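Local atomic coordinates of glycerol kinase, putative (PDB entry 2W40), a protein that probably phosphorylates glycerol at the expense of ATP to give sn-glycerol 3-phosphate, the entry step of glycerol degradation. Residues 11-16 against 104-109; 132-137 against 202-207; 141-146 against 190-195; 182-187 against 196-201; 288-293 against 358-363. All coordinates share one frame; numbering follows the deposited sequence.

Contact 1: residues 11-16 against 104-109; sequences QSTQST and VWLDTR. With EDO (1,2-ethanediol), chain B.
Thr13 sets both its branches against the pyrrole edge of Trp105, its side chain crossing the indole at about a right angle. OG1 takes the hydrogen of Trp105 NE1 at 2.9 Å; the bond is nearly straight (166°), and the oxygen lies practically in the ring plane. CG2 sits beside the same nitrogen, 3.6 Å from NE1, and turns toward Val104, whose CG1 it meets at 4.1 Å. With OG1 beside the backbone N (chi1 -55°) and CG2 anti to it, one threonine offers an acceptor to the indole and a methyl to the valine. On the indole side, Leu106 CG lies 3.5 Å above one face, toward its rim. A type I turn from Val104 to Asp107 brings these side chains together. Segment 11-16 is the turn of the hairpin between strands 3-11 and 15-21, consistent with the phosphate-binding loop of the sugar kinase/Hsp70/actin superfamily; neighbouring Gln14 is hydrogen-bonded to Thr270, a residue that contacts ADP when the nucleotide is bound. Since the Trp105 side chain lies about 4 Å from bound glycerol, the single N-H bond probably fixes the rotation of an indole beside the glycerol and links it to the nucleotide-side hairpin.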
# COMPACT_ATOMS: atom_id res chain seq x y z
N GLN C 11 11.66 3.92 29.21
CA GLN C 11 10.28 3.62 29.00
C GLN C 11 9.95 4.21 27.62
O GLN C 11 9.68 5.41 27.49
CB GLN C 11 9.40 4.20 30.14
CG GLN C 11 8.02 3.56 30.27
CD GLN C 11 7.25 3.58 28.93
OE1 GLN C 11 6.74 4.61 28.51
NE2 GLN C 11 7.34 2.46 28.20
N SER C 12 10.12 3.39 26.61
CA SER C 12 10.04 3.81 25.22
C SER C 12 8.64 3.65 24.67
O SER C 12 7.71 3.17 25.34
CB SER C 12 11.14 3.07 24.41
OG SER C 12 11.32 3.66 23.16
N THR C 13 8.46 4.09 23.42
CA THR C 13 7.07 4.07 22.84
C THR C 13 6.54 2.66 22.74
O THR C 13 5.38 2.42 23.07
CB THR C 13 7.05 4.70 21.46
OG1 THR C 13 7.61 6.04 21.58
CG2 THR C 13 5.63 4.90 20.96
N GLN C 14 7.34 1.73 22.20
CA GLN C 14 6.85 0.34 21.91
C GLN C 14 7.12 -0.70 23.01
O GLN C 14 6.56 -1.76 22.98
CB GLN C 14 7.41 -0.14 20.56
CG GLN C 14 6.91 0.73 19.36
CD GLN C 14 7.56 0.41 18.09
OE1 GLN C 14 8.52 1.07 17.69
NE2 GLN C 14 7.10 -0.64 17.47
N SER C 15 8.10 -0.38 23.89
CA SER C 15 8.54 -1.27 24.93
C SER C 15 9.22 -0.49 26.05
O SER C 15 9.52 0.67 25.95
CB SER C 15 9.49 -2.35 24.40
OG SER C 15 10.79 -1.80 24.12
N THR C 16 9.35 -1.18 27.17
CA THR C 16 10.04 -0.70 28.35
C THR C 16 11.32 -1.52 28.40
O THR C 16 11.25 -2.77 28.34
CB THR C 16 9.17 -0.88 29.61
OG1 THR C 16 7.91 -0.17 29.48
CG2 THR C 16 9.94 -0.40 30.87
N VAL C 104 -0.73 8.88 23.46
CA VAL C 104 0.69 8.83 23.04
C VAL C 104 0.99 10.03 22.17
O VAL C 104 0.08 10.65 21.52
CB VAL C 104 0.99 7.45 22.37
CG1 VAL C 104 2.43 7.24 21.97
CG2 VAL C 104 0.63 6.29 23.33
N TRP C 105 2.27 10.34 22.08
CA TRP C 105 2.76 11.45 21.20
C TRP C 105 2.23 11.30 19.76
O TRP C 105 2.10 12.26 19.07
CB TRP C 105 4.29 11.56 21.35
CG TRP C 105 5.07 10.38 20.90
CD1 TRP C 105 5.46 9.35 21.69
CD2 TRP C 105 5.65 10.14 19.59
NE1 TRP C 105 6.25 8.47 20.96
CE2 TRP C 105 6.38 8.92 19.68
CE3 TRP C 105 5.72 10.89 18.40
CZ2 TRP C 105 7.09 8.39 18.53
CZ3 TRP C 105 6.43 10.40 17.33
CH2 TRP C 105 7.10 9.15 17.40
N LEU C 106 2.19 10.08 19.28
CA LEU C 106 1.72 9.72 17.92
C LEU C 106 0.20 9.89 17.66
O LEU C 106 -0.23 9.86 16.49
CB LEU C 106 2.11 8.28 17.58
CG LEU C 106 3.57 8.03 17.18
CD1 LEU C 106 3.89 6.48 17.20
CD2 LEU C 106 3.88 8.71 15.75
N ASP C 107 -0.57 10.11 18.72
CA ASP C 107 -2.02 10.29 18.60
C ASP C 107 -2.27 11.60 17.86
O ASP C 107 -1.64 12.60 18.12
CB ASP C 107 -2.66 10.34 20.00
CG ASP C 107 -4.17 10.36 20.00
OD1 ASP C 107 -4.81 9.29 20.24
OD2 ASP C 107 -4.67 11.47 19.73
N THR C 108 -3.26 11.57 16.99
CA THR C 108 -3.63 12.78 16.25
C THR C 108 -5.12 13.15 16.28
O THR C 108 -5.61 13.90 15.40
CB THR C 108 -3.23 12.61 14.75
OG1 THR C 108 -3.79 11.42 14.18
CG2 THR C 108 -1.71 12.61 14.58
N ARG C 109 -5.84 12.66 17.29
CA ARG C 109 -7.27 12.90 17.40
C ARG C 109 -7.56 14.38 17.57
O ARG C 109 -8.73 14.82 17.37
CB ARG C 109 -7.89 12.12 18.60
CG ARG C 109 -7.82 12.76 19.93
CD ARG C 109 -8.12 11.82 21.09
NE ARG C 109 -7.30 10.66 21.23
CZ ARG C 109 -7.59 9.66 22.01
NH1 ARG C 109 -8.72 9.64 22.74
NH2 ARG C 109 -6.79 8.63 22.07
C1 EDO B . -3.54 6.01 15.20
O1 EDO B . -4.50 5.58 14.04
C2 EDO B . -2.27 6.99 15.16
O2 EDO B . -2.12 8.47 15.28

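Contact 2: residues 132-137 against 202-207. With EDO (1,2-ethanediol), chain D.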
# COMPACT_ATOMS: atom_id res chain seq x y z
N THR C 132 7.39 26.16 20.18
CA THR C 132 6.65 25.48 19.14
C THR C 132 5.34 26.24 18.81
O THR C 132 4.86 26.98 19.64
CB THR C 132 6.24 23.99 19.59
OG1 THR C 132 5.76 23.24 18.46
CG2 THR C 132 5.29 24.03 20.84
N TYR C 133 4.88 25.99 17.59
CA TYR C 133 3.46 26.32 17.24
C TYR C 133 2.55 25.23 17.80
O TYR C 133 3.02 24.19 18.24
CB TYR C 133 3.32 26.38 15.75
CG TYR C 133 4.16 27.39 15.00
CD1 TYR C 133 4.37 28.62 15.48
CD2 TYR C 133 4.78 27.05 13.85
CE1 TYR C 133 5.02 29.60 14.76
CE2 TYR C 133 5.56 27.98 13.17
CZ TYR C 133 5.64 29.29 13.65
OH TYR C 133 6.40 30.27 12.96
N PHE C 134 1.24 25.50 17.88
CA PHE C 134 0.26 24.45 18.19
C PHE C 134 0.48 23.32 17.21
O PHE C 134 0.64 23.52 15.99
CB PHE C 134 -1.19 24.98 18.00
CG PHE C 134 -1.65 26.02 19.03
CD1 PHE C 134 -1.05 26.17 20.30
CD2 PHE C 134 -2.68 26.89 18.73
CE1 PHE C 134 -1.50 27.15 21.24
CE2 PHE C 134 -3.08 27.86 19.69
CZ PHE C 134 -2.57 27.92 20.92
N ASN C 135 0.34 22.10 17.74
CA ASN C 135 0.43 20.90 16.95
C ASN C 135 -0.30 19.75 17.64
O ASN C 135 -0.77 19.92 18.75
CB ASN C 135 1.91 20.60 16.64
CG ASN C 135 2.73 20.38 17.88
OD1 ASN C 135 2.25 19.65 18.84
ND2 ASN C 135 3.98 20.91 17.89
N THR C 136 -0.37 18.62 16.97
CA THR C 136 -1.04 17.44 17.51
C THR C 136 -0.15 16.59 18.39
O THR C 136 -0.61 15.55 18.94
CB THR C 136 -1.63 16.52 16.43
OG1 THR C 136 -0.54 16.07 15.66
CG2 THR C 136 -2.62 17.29 15.50
N TYR C 137 1.11 17.02 18.49
CA TYR C 137 2.28 16.20 18.94
C TYR C 137 2.52 16.41 20.47
O TYR C 137 2.68 15.41 21.23
CB TYR C 137 3.47 16.69 18.11
CG TYR C 137 4.84 16.13 18.44
CD1 TYR C 137 5.01 14.82 18.92
CD2 TYR C 137 5.93 16.86 18.13
CE1 TYR C 137 6.35 14.32 19.16
CE2 TYR C 137 7.20 16.40 18.41
CZ TYR C 137 7.41 15.12 18.87
OH TYR C 137 8.72 14.71 19.09
N GLU C 202 1.17 30.49 33.12
CA GLU C 202 -0.25 30.67 33.45
C GLU C 202 -1.14 30.88 32.23
O GLU C 202 -2.21 30.30 32.12
CB GLU C 202 -0.43 31.82 34.49
CG GLU C 202 -1.86 31.85 35.04
CD GLU C 202 -2.09 32.95 36.08
OE1 GLU C 202 -1.09 33.45 36.66
OE2 GLU C 202 -3.29 33.29 36.25
N LYS C 203 -0.64 31.66 31.26
CA LYS C 203 -1.38 31.95 30.06
C LYS C 203 -1.61 30.69 29.23
O LYS C 203 -2.70 30.39 28.74
CB LYS C 203 -0.65 33.02 29.24
CG LYS C 203 -0.63 34.45 29.79
CD LYS C 203 -0.17 35.52 28.75
CE LYS C 203 0.20 36.81 29.51
NZ LYS C 203 1.32 36.52 30.50
N MET C 204 -0.55 29.87 29.03
CA MET C 204 -0.74 28.64 28.33
C MET C 204 -1.73 27.72 29.06
O MET C 204 -2.54 27.01 28.42
CB MET C 204 0.59 27.91 28.17
CG MET C 204 1.67 28.63 27.32
SD MET C 204 1.08 29.27 25.73
CE MET C 204 0.25 27.86 24.98
N CYS C 205 -1.60 27.63 30.37
CA CYS C 205 -2.53 26.79 31.15
C CYS C 205 -3.97 27.22 30.94
O CYS C 205 -4.85 26.41 30.80
CB CYS C 205 -2.13 26.78 32.61
SG CYS C 205 -0.60 25.74 32.89
N LYS C 206 -4.18 28.53 30.88
CA LYS C 206 -5.54 29.09 30.64
C LYS C 206 -6.07 28.70 29.29
O LYS C 206 -7.23 28.24 29.17
CB LYS C 206 -5.56 30.63 30.85
CG LYS C 206 -6.91 31.26 30.60
CD LYS C 206 -6.87 32.82 30.69
CE LYS C 206 -8.30 33.49 30.60
NZ LYS C 206 -9.27 32.80 31.54
N ILE C 207 -5.21 28.75 28.27
CA ILE C 207 -5.63 28.36 26.95
C ILE C 207 -6.12 26.93 26.98
O ILE C 207 -7.18 26.63 26.41
CB ILE C 207 -4.43 28.50 25.92
CG1 ILE C 207 -4.05 29.97 25.68
CG2 ILE C 207 -4.75 27.78 24.60
CD1 ILE C 207 -2.69 30.15 24.83
C1 EDO D . 8.12 25.85 15.05
O1 EDO D . 9.03 26.18 13.98
C2 EDO D . 7.39 24.55 14.80
O2 EDO D . 6.52 24.28 15.81
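Within the N-terminal FGGY domain, the short helix 202-207 packs onto the loop joining helices 123-130 and 140-149, and the ring of Phe134 makes the joint. Its CE1 meets Met204 CE at 4.2 Å, the methyl arriving at the ring edge, near the ring plane. Ile207 adds CG2, obliquely, 4.3 Å from Phe134 CZ. Met204 gets there by folding back: its chain bends at chi2 and chi3 (-48° and -51°), so the methyl, rather than the sulfur, faces the phenylalanine. The contact is purely apolar, and it is shared with other parts of the fold: Phe141 packs edge-to-face with Phe134, and Val114 and Phe117 of helix 111-118 also touch it. On the helix side, Asp201 OD2 accepts from Met204 N. Within the loop, Thr132 OG1 gives its hydrogen to Tyr133 O at 2.9 Å, on a lone pair in the carbonyl plane. An Asx turn follows, in which Asn135 OD1 accepts from Tyr137 N at 2.9 Å, the donor standing above the carbonyl plane. At the start of the loop, an ethanediol, probably from the crystallisation liquor, lies with C1 over one face of the Tyr133 ring, and its O2 accepts from Tyr133 N at 3.0 Å.

Contact 3: residues 141-146 against 190-195; sequences FKILWL and TLLMDI
Leu191 and Leu192 carry this contact with helix 140-149 in the N-terminal FGGY domain, and an ST turn opening at Thr190 presents them. Thr190 OG1 accepts from Leu192 N at 3.0 Å, while the same hydroxyl is bonded to Ala187 O, which ties the start of the loop to the end of helix 184-187. Leu191 comes next, with its backbone in the left-handed region (phi 77°, psi 9°), which probably helps both consecutive leucines to face the helix. Its CD1 reaches the edge of the Phe141 ring, 4.4 Å from CD2 and near the ring plane, and Ile126 and Thr130 of helix 123-130 touch the same leucine. Phe141 stacks edge-to-face with Phe117 and Phe208, so Leu191 borders an aromatic cluster. Leu192 then turns to Ile143, two residues on from Phe141 in the helix. Past it the loop leaves the helix: Asp194 OD1 accepts from Asn196 N and Thr197 N, and Ile195 O meets the hydroxyl of Tyr305. Everything that passes between helix and loop is apolar and buried, plain core packing that seats the loop against helix 140-149. Its tightest point is the tip-to-tip meeting of Ile143 CD1 and Leu192 CD1, at 4.0 Å.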
# COMPACT_ATOMS: atom_id res chain seq x y z
N PHE C 141 -2.71 19.74 23.80
CA PHE C 141 -4.05 19.50 23.16
C PHE C 141 -4.67 18.19 23.54
O PHE C 141 -5.89 18.06 23.57
CB PHE C 141 -4.02 19.61 21.63
CG PHE C 141 -4.01 21.04 21.14
CD1 PHE C 141 -5.22 21.68 20.90
CD2 PHE C 141 -2.85 21.74 20.92
CE1 PHE C 141 -5.30 23.00 20.47
CE2 PHE C 141 -2.92 23.06 20.48
CZ PHE C 141 -4.16 23.69 20.26
N LYS C 142 -3.83 17.21 23.89
CA LYS C 142 -4.34 15.94 24.49
C LYS C 142 -4.96 16.16 25.87
O LYS C 142 -6.01 15.57 26.18
CB LYS C 142 -3.18 14.96 24.49
CG LYS C 142 -2.95 14.68 23.03
CD LYS C 142 -1.62 15.06 22.63
CE LYS C 142 -0.69 13.95 22.50
NZ LYS C 142 -0.40 13.73 21.09
N ILE C 143 -4.36 17.02 26.65
CA ILE C 143 -4.88 17.28 27.95
C ILE C 143 -6.25 17.97 27.73
O ILE C 143 -7.23 17.68 28.42
CB ILE C 143 -3.94 18.22 28.70
CG1 ILE C 143 -2.57 17.49 29.07
CG2 ILE C 143 -4.60 18.79 29.97
CD1 ILE C 143 -1.34 18.47 29.43
N LEU C 144 -6.26 18.99 26.84
CA LEU C 144 -7.49 19.69 26.51
C LEU C 144 -8.60 18.73 26.05
O LEU C 144 -9.76 18.80 26.51
CB LEU C 144 -7.25 20.76 25.50
CG LEU C 144 -8.51 21.60 25.05
CD1 LEU C 144 -9.18 22.31 26.22
CD2 LEU C 144 -8.07 22.59 23.94
N TRP C 145 -8.29 17.83 25.18
CA TRP C 145 -9.24 16.87 24.74
C TRP C 145 -9.82 16.08 25.90
O TRP C 145 -11.04 15.86 25.98
CB TRP C 145 -8.60 15.90 23.74
CG TRP C 145 -9.58 14.97 23.10
CD1 TRP C 145 -10.25 15.17 21.92
CD2 TRP C 145 -10.01 13.70 23.58
NE1 TRP C 145 -11.03 14.07 21.65
CE2 TRP C 145 -10.94 13.20 22.66
CE3 TRP C 145 -9.72 12.95 24.72
CZ2 TRP C 145 -11.53 11.95 22.81
CZ3 TRP C 145 -10.32 11.72 24.88
CH2 TRP C 145 -11.26 11.27 23.94
N LEU C 146 -8.96 15.61 26.80
CA LEU C 146 -9.39 14.84 28.00
C LEU C 146 -10.38 15.65 28.86
O LEU C 146 -11.41 15.14 29.29
CB LEU C 146 -8.18 14.34 28.81
CG LEU C 146 -7.47 13.19 28.11
CD1 LEU C 146 -6.06 13.04 28.79
CD2 LEU C 146 -8.33 11.93 28.17
N THR C 190 5.46 19.90 26.56
CA THR C 190 4.04 19.92 26.99
C THR C 190 3.17 21.03 26.33
O THR C 190 1.90 20.89 26.33
CB THR C 190 3.97 20.12 28.55
OG1 THR C 190 4.47 21.42 28.87
CG2 THR C 190 4.58 18.98 29.39
N LEU C 191 3.83 22.10 25.84
CA LEU C 191 3.18 23.31 25.30
C LEU C 191 2.68 24.21 26.46
O LEU C 191 1.92 25.14 26.24
CB LEU C 191 2.09 23.01 24.29
CG LEU C 191 2.32 23.38 22.84
CD1 LEU C 191 1.30 22.74 21.83
CD2 LEU C 191 2.34 24.81 22.77
N LEU C 192 3.07 23.84 27.72
CA LEU C 192 2.68 24.55 28.94
C LEU C 192 3.82 25.32 29.64
O LEU C 192 3.53 26.07 30.60
CB LEU C 192 2.00 23.66 29.96
CG LEU C 192 0.87 22.84 29.43
CD1 LEU C 192 0.47 21.88 30.56
CD2 LEU C 192 -0.27 23.76 28.95
N MET C 193 5.09 25.06 29.25
CA MET C 193 6.20 25.67 29.94
C MET C 193 6.69 26.88 29.13
O MET C 193 6.80 26.79 27.91
CB MET C 193 7.33 24.67 30.04
CG MET C 193 8.43 25.13 30.99
SD MET C 193 9.93 24.10 30.95
CE MET C 193 10.75 24.73 29.44
N ASP C 194 7.12 27.93 29.83
CA ASP C 194 7.81 29.08 29.28
C ASP C 194 9.25 28.62 28.96
O ASP C 194 10.00 28.22 29.89
CB ASP C 194 7.81 30.22 30.25
CG ASP C 194 8.45 31.51 29.63
OD1 ASP C 194 9.53 31.45 29.00
OD2 ASP C 194 7.87 32.62 29.84
N ILE C 195 9.58 28.56 27.68
CA ILE C 195 10.90 28.02 27.24
C ILE C 195 12.14 28.79 27.73
O ILE C 195 13.23 28.25 27.78
CB ILE C 195 10.90 27.92 25.69
CG1 ILE C 195 12.02 27.00 25.12
CG2 ILE C 195 11.02 29.22 24.97
CD1 ILE C 195 11.98 25.61 25.65

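Contact 4: residues 182-187 against 196-201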
# COMPACT_ATOMS: atom_id res chain seq x y z
N THR C 182 8.78 16.45 37.40
CA THR C 182 9.24 16.33 36.03
C THR C 182 10.61 16.99 35.94
O THR C 182 11.17 17.43 36.93
CB THR C 182 8.25 16.94 34.96
OG1 THR C 182 8.61 16.46 33.65
CG2 THR C 182 8.15 18.47 35.06
N ASP C 183 11.14 16.94 34.75
CA ASP C 183 12.42 17.60 34.44
C ASP C 183 12.24 18.59 33.32
O ASP C 183 11.24 18.57 32.57
CB ASP C 183 13.50 16.60 34.11
CG ASP C 183 13.30 16.01 32.75
OD1 ASP C 183 12.58 15.00 32.64
OD2 ASP C 183 13.78 16.61 31.76
N VAL C 184 13.15 19.55 33.24
CA VAL C 184 13.02 20.63 32.25
C VAL C 184 12.89 20.18 30.78
O VAL C 184 12.20 20.83 29.97
CB VAL C 184 14.24 21.58 32.31
CG1 VAL C 184 14.33 22.43 33.57
CG2 VAL C 184 15.54 20.82 32.12
N THR C 185 13.48 19.07 30.40
CA THR C 185 13.34 18.55 29.03
C THR C 185 11.92 18.02 28.72
O THR C 185 11.32 18.45 27.72
CB THR C 185 14.42 17.54 28.62
OG1 THR C 185 14.25 16.29 29.33
CG2 THR C 185 15.81 18.16 28.85
N ASN C 186 11.36 17.22 29.65
CA ASN C 186 10.01 16.75 29.49
C ASN C 186 8.99 17.88 29.60
O ASN C 186 8.03 17.91 28.81
CB ASN C 186 9.70 15.65 30.50
CG ASN C 186 10.15 14.25 29.99
OD1 ASN C 186 9.58 13.74 29.02
ND2 ASN C 186 11.09 13.64 30.66
N ALA C 187 9.22 18.81 30.53
CA ALA C 187 8.30 19.95 30.67
C ALA C 187 8.24 20.77 29.38
O ALA C 187 7.19 21.37 29.06
CB ALA C 187 8.62 20.85 31.86
N ASN C 196 11.94 30.10 28.01
CA ASN C 196 12.98 30.99 28.54
C ASN C 196 13.08 30.95 30.07
O ASN C 196 14.17 30.89 30.62
CB ASN C 196 12.79 32.42 28.05
CG ASN C 196 13.12 32.56 26.63
OD1 ASN C 196 14.32 32.51 26.27
ND2 ASN C 196 12.11 32.66 25.78
N THR C 197 11.95 30.95 30.77
CA THR C 197 11.98 31.02 32.23
C THR C 197 11.98 29.63 32.93
O THR C 197 12.22 29.54 34.16
CB THR C 197 10.85 31.81 32.79
OG1 THR C 197 9.64 31.03 32.61
CG2 THR C 197 10.69 33.16 32.14
N LEU C 198 11.62 28.57 32.17
CA LEU C 198 11.60 27.24 32.68
C LEU C 198 10.55 27.02 33.75
O LEU C 198 10.68 26.14 34.62
CB LEU C 198 12.95 26.78 33.17
CG LEU C 198 14.12 26.93 32.17
CD1 LEU C 198 15.45 26.39 32.76
CD2 LEU C 198 13.88 26.43 30.81
N GLN C 199 9.49 27.84 33.68
CA GLN C 199 8.34 27.66 34.56
C GLN C 199 7.04 27.37 33.85
O GLN C 199 6.88 27.74 32.72
CB GLN C 199 8.13 28.98 35.29
CG GLN C 199 9.36 29.56 36.05
CD GLN C 199 9.77 28.76 37.23
OE1 GLN C 199 8.96 27.99 37.79
NE2 GLN C 199 11.04 28.89 37.64
N TRP C 200 6.14 26.67 34.47
CA TRP C 200 4.77 26.51 33.94
C TRP C 200 4.21 27.89 33.71
O TRP C 200 4.36 28.79 34.57
CB TRP C 200 3.91 25.75 34.91
CG TRP C 200 4.36 24.35 35.25
CD1 TRP C 200 4.66 23.90 36.47
CD2 TRP C 200 4.60 23.28 34.35
NE1 TRP C 200 5.03 22.57 36.45
CE2 TRP C 200 4.97 22.15 35.15
CE3 TRP C 200 4.45 23.10 32.95
CZ2 TRP C 200 5.27 20.89 34.60
CZ3 TRP C 200 4.75 21.86 32.40
CH2 TRP C 200 5.12 20.74 33.24
N ASP C 201 3.59 28.07 32.55
CA ASP C 201 3.07 29.39 32.12
C ASP C 201 1.55 29.48 32.35
O ASP C 201 0.76 28.67 31.79
CB ASP C 201 3.38 29.59 30.68
CG ASP C 201 3.04 31.02 30.24
OD1 ASP C 201 3.66 31.98 30.74
OD2 ASP C 201 2.05 31.10 29.46
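The indole of Trp200 spans Thr182 and Ala187 with the outer atoms of its six-membered ring, and both approach it obliquely. Thr182 CG2 stands 3.8 Å from CZ2 of Trp200. Ala187 CB lies 3.8 Å from CH2 and 4.0 Å from CZ3 of the same ring. The other end of the indole is held by NE1, bonded to Pro217 O, and Ile219 of strand 218-220 touches the ring as well. OG1 of Thr182 stands anti to the backbone N (chi1 -165°), where it meets Asn168 ND2, which leaves CG2 turned to the indole. A second, aliphatic point comes from Val184, whose CG1 meets Leu198 CD1 at 4.2 Å. The facing segment passes from strand 181-183 into helix 184-187, and Asp183 is the N-cap. Its OD2 accepts from Asn186 N at 3.3 Å, from above the carboxylate plane, and its OD1 takes Asn186 ND2 at 2.8 Å on the syn lone pair. At the far end Asp201, with Lys129 as salt-bridge partner, caps the next helix. The contact between the segments is apolar carbon throughout, and Trp200 NE1 is satisfied by Pro217 O, so the ring can lie across strand end and helix without leaving its N-H unpaired.

Contact 5: residues 288-293 against 358-363. With EDO (1,2-ethanediol), chain D.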
# COMPACT_ATOMS: atom_id res chain seq x y z
N GLY C 288 10.30 25.37 10.49
CA GLY C 288 9.65 24.19 10.95
C GLY C 288 10.30 23.31 11.96
O GLY C 288 9.86 22.20 12.17
N LEU C 289 11.36 23.78 12.60
CA LEU C 289 12.00 23.03 13.66
C LEU C 289 11.49 23.56 15.01
O LEU C 289 10.99 24.68 15.16
CB LEU C 289 13.52 23.21 13.50
CG LEU C 289 14.15 22.70 12.16
CD1 LEU C 289 15.65 22.77 12.14
CD2 LEU C 289 13.78 21.19 11.87
N ILE C 290 11.54 22.70 16.01
CA ILE C 290 11.06 23.05 17.36
C ILE C 290 12.24 23.46 18.26
O ILE C 290 13.28 22.82 18.24
CB ILE C 290 10.37 21.81 17.99
CG1 ILE C 290 9.01 21.47 17.29
CG2 ILE C 290 10.18 21.97 19.56
CD1 ILE C 290 8.33 20.32 17.83
N THR C 291 12.07 24.54 18.99
CA THR C 291 13.04 24.98 20.03
C THR C 291 12.78 24.22 21.31
O THR C 291 11.63 24.25 21.79
CB THR C 291 12.87 26.48 20.32
OG1 THR C 291 12.94 27.16 19.12
CG2 THR C 291 13.89 27.01 21.32
N THR C 292 13.75 23.49 21.82
CA THR C 292 13.57 22.69 23.02
C THR C 292 14.79 22.84 23.96
O THR C 292 15.76 23.52 23.64
CB THR C 292 13.29 21.21 22.62
OG1 THR C 292 12.82 20.51 23.75
CG2 THR C 292 14.63 20.54 22.06
N ILE C 293 14.64 22.33 25.14
CA ILE C 293 15.72 22.32 26.12
C ILE C 293 16.58 21.07 25.79
O ILE C 293 16.00 19.96 25.62
CB ILE C 293 15.25 22.17 27.56
CG1 ILE C 293 14.35 23.31 28.03
CG2 ILE C 293 16.48 21.97 28.46
CD1 ILE C 293 14.99 24.59 28.07
N PRO C 358 9.52 19.08 8.65
CA PRO C 358 9.29 20.55 8.89
C PRO C 358 7.96 21.08 8.38
O PRO C 358 7.66 22.28 8.58
CB PRO C 358 10.40 21.21 8.09
CG PRO C 358 10.64 20.34 6.92
CD PRO C 358 10.28 18.91 7.38
N ARG C 359 7.17 20.22 7.72
CA ARG C 359 5.90 20.68 7.07
C ARG C 359 4.70 20.82 8.00
O ARG C 359 3.80 21.62 7.73
CB ARG C 359 5.55 19.80 5.88
CG ARG C 359 6.70 19.64 4.85
CD ARG C 359 6.20 18.95 3.62
NE ARG C 359 7.25 18.65 2.63
CZ ARG C 359 7.17 18.79 1.33
NH1 ARG C 359 6.09 19.38 0.80
NH2 ARG C 359 8.14 18.35 0.56
N TRP C 360 4.67 19.98 9.03
CA TRP C 360 3.63 20.06 10.05
C TRP C 360 2.22 20.05 9.38
O TRP C 360 1.43 21.00 9.49
CB TRP C 360 3.81 21.27 10.95
CG TRP C 360 5.07 21.07 11.79
CD1 TRP C 360 6.32 21.70 11.60
CD2 TRP C 360 5.27 20.15 12.89
NE1 TRP C 360 7.21 21.25 12.51
CE2 TRP C 360 6.64 20.24 13.26
CE3 TRP C 360 4.46 19.22 13.55
CZ2 TRP C 360 7.17 19.50 14.29
CZ3 TRP C 360 4.99 18.48 14.56
CH2 TRP C 360 6.33 18.62 14.92
N ARG C 361 1.90 18.92 8.76
CA ARG C 361 0.61 18.75 8.10
C ARG C 361 -0.09 17.57 8.74
O ARG C 361 0.12 16.43 8.39
CB ARG C 361 0.89 18.53 6.61
CG ARG C 361 1.30 19.77 5.93
CD ARG C 361 0.16 20.84 5.80
NE ARG C 361 -0.96 20.33 4.98
CZ ARG C 361 -1.09 20.54 3.66
NH1 ARG C 361 -0.20 21.24 2.95
NH2 ARG C 361 -2.11 19.98 3.04
N SER C 362 -0.98 17.86 9.67
CA SER C 362 -1.69 16.81 10.40
C SER C 362 -2.78 16.16 9.50
O SER C 362 -3.32 15.16 9.90
CB SER C 362 -2.47 17.44 11.63
OG SER C 362 -3.35 18.50 11.23
N ASP C 363 -3.13 16.83 8.40
CA ASP C 363 -4.07 16.31 7.36
C ASP C 363 -3.46 15.27 6.42
O ASP C 363 -4.16 14.56 5.72
CB ASP C 363 -4.69 17.45 6.56
CG ASP C 363 -3.68 18.33 5.89
OD1 ASP C 363 -2.55 18.58 6.36
OD2 ASP C 363 -4.13 18.93 4.87
C1 EDO D . 8.12 25.85 15.05
O1 EDO D . 9.03 26.18 13.98
C2 EDO D . 7.39 24.55 14.80
O2 EDO D . 6.52 24.28 15.81
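Trp360 NE1 gives its hydrogen to Gly288 O at 2.8 Å, the one hydrogen bond between the segments. The bond is fairly straight (159°) and the oxygen lies at the indole edge, close to the ring plane, while the donor is tilted 31° from the plane of the glycine carbonyl. Beyond NE1 the six-membered ring runs onto Ile290: CD1 of the isoleucine is 3.8 Å from CZ2 of Trp360, and the two side chains cross at about a right angle. Backbone meets backbone at Gly288, whose CA packs 3.6 Å from Pro358 O, with Pro358 CB alongside. Glycine suits this spot, its backbone being left-handed with the proline carbonyl right beside its CA.

In the next layer the loop is shaped by a cis peptide before Pro358 and by a left-handed Trp360, which together probably help to turn the indole toward the strand. Arg361 grips Asp363 side-on, NE to OD1 at 2.7 Å, and Arg359 forms a salt bridge with Glu394 of helix 377-403. On the other side, strand 290-295 is outermost in its sheet, pairing with 304-311, and Thr291 also shares backbone bonding with Gly131 of the N-terminal domain. An ethanediol, probably from the crystallisation liquor, bonds through O1 to Leu289 O at 2.7 Å and also takes Tyr133 N, so it bridges to the loop 132-137. The contact thus joins an edge strand of the C-terminal domain to the loop before strand 366-371: a directed N-H bond probably settles the rotation of the indole, and the isoleucine packs against its benzene part.

In the fold
Contacts 2 and 3 are nearly one site, their centres 5 Å apart, and Leu191 O touches Met204 CE at 3.4 Å. Contact 4 alternates with contact 3 along the chain and zips onto it by backbone, Leu192 O to Asp201 N at 2.8 Å. Contact 5 belongs to the C-terminal domain but leans on the N-terminal one at several points, among them Trp360 CH2, 3.7 Å from Tyr137 CD2, and Ile293 CD1, 3.5 Å from Leu198 CD2. Tyr137 also packs on Trp105 of contact 1 (CE1 to CE3, 3.6 Å). Contact 1 lies nearest the ADP-binding Thr270; the touching residues of the other four lie away from the ADP-binding residues, although the Tyr137 hydroxyl bonds a glycerol.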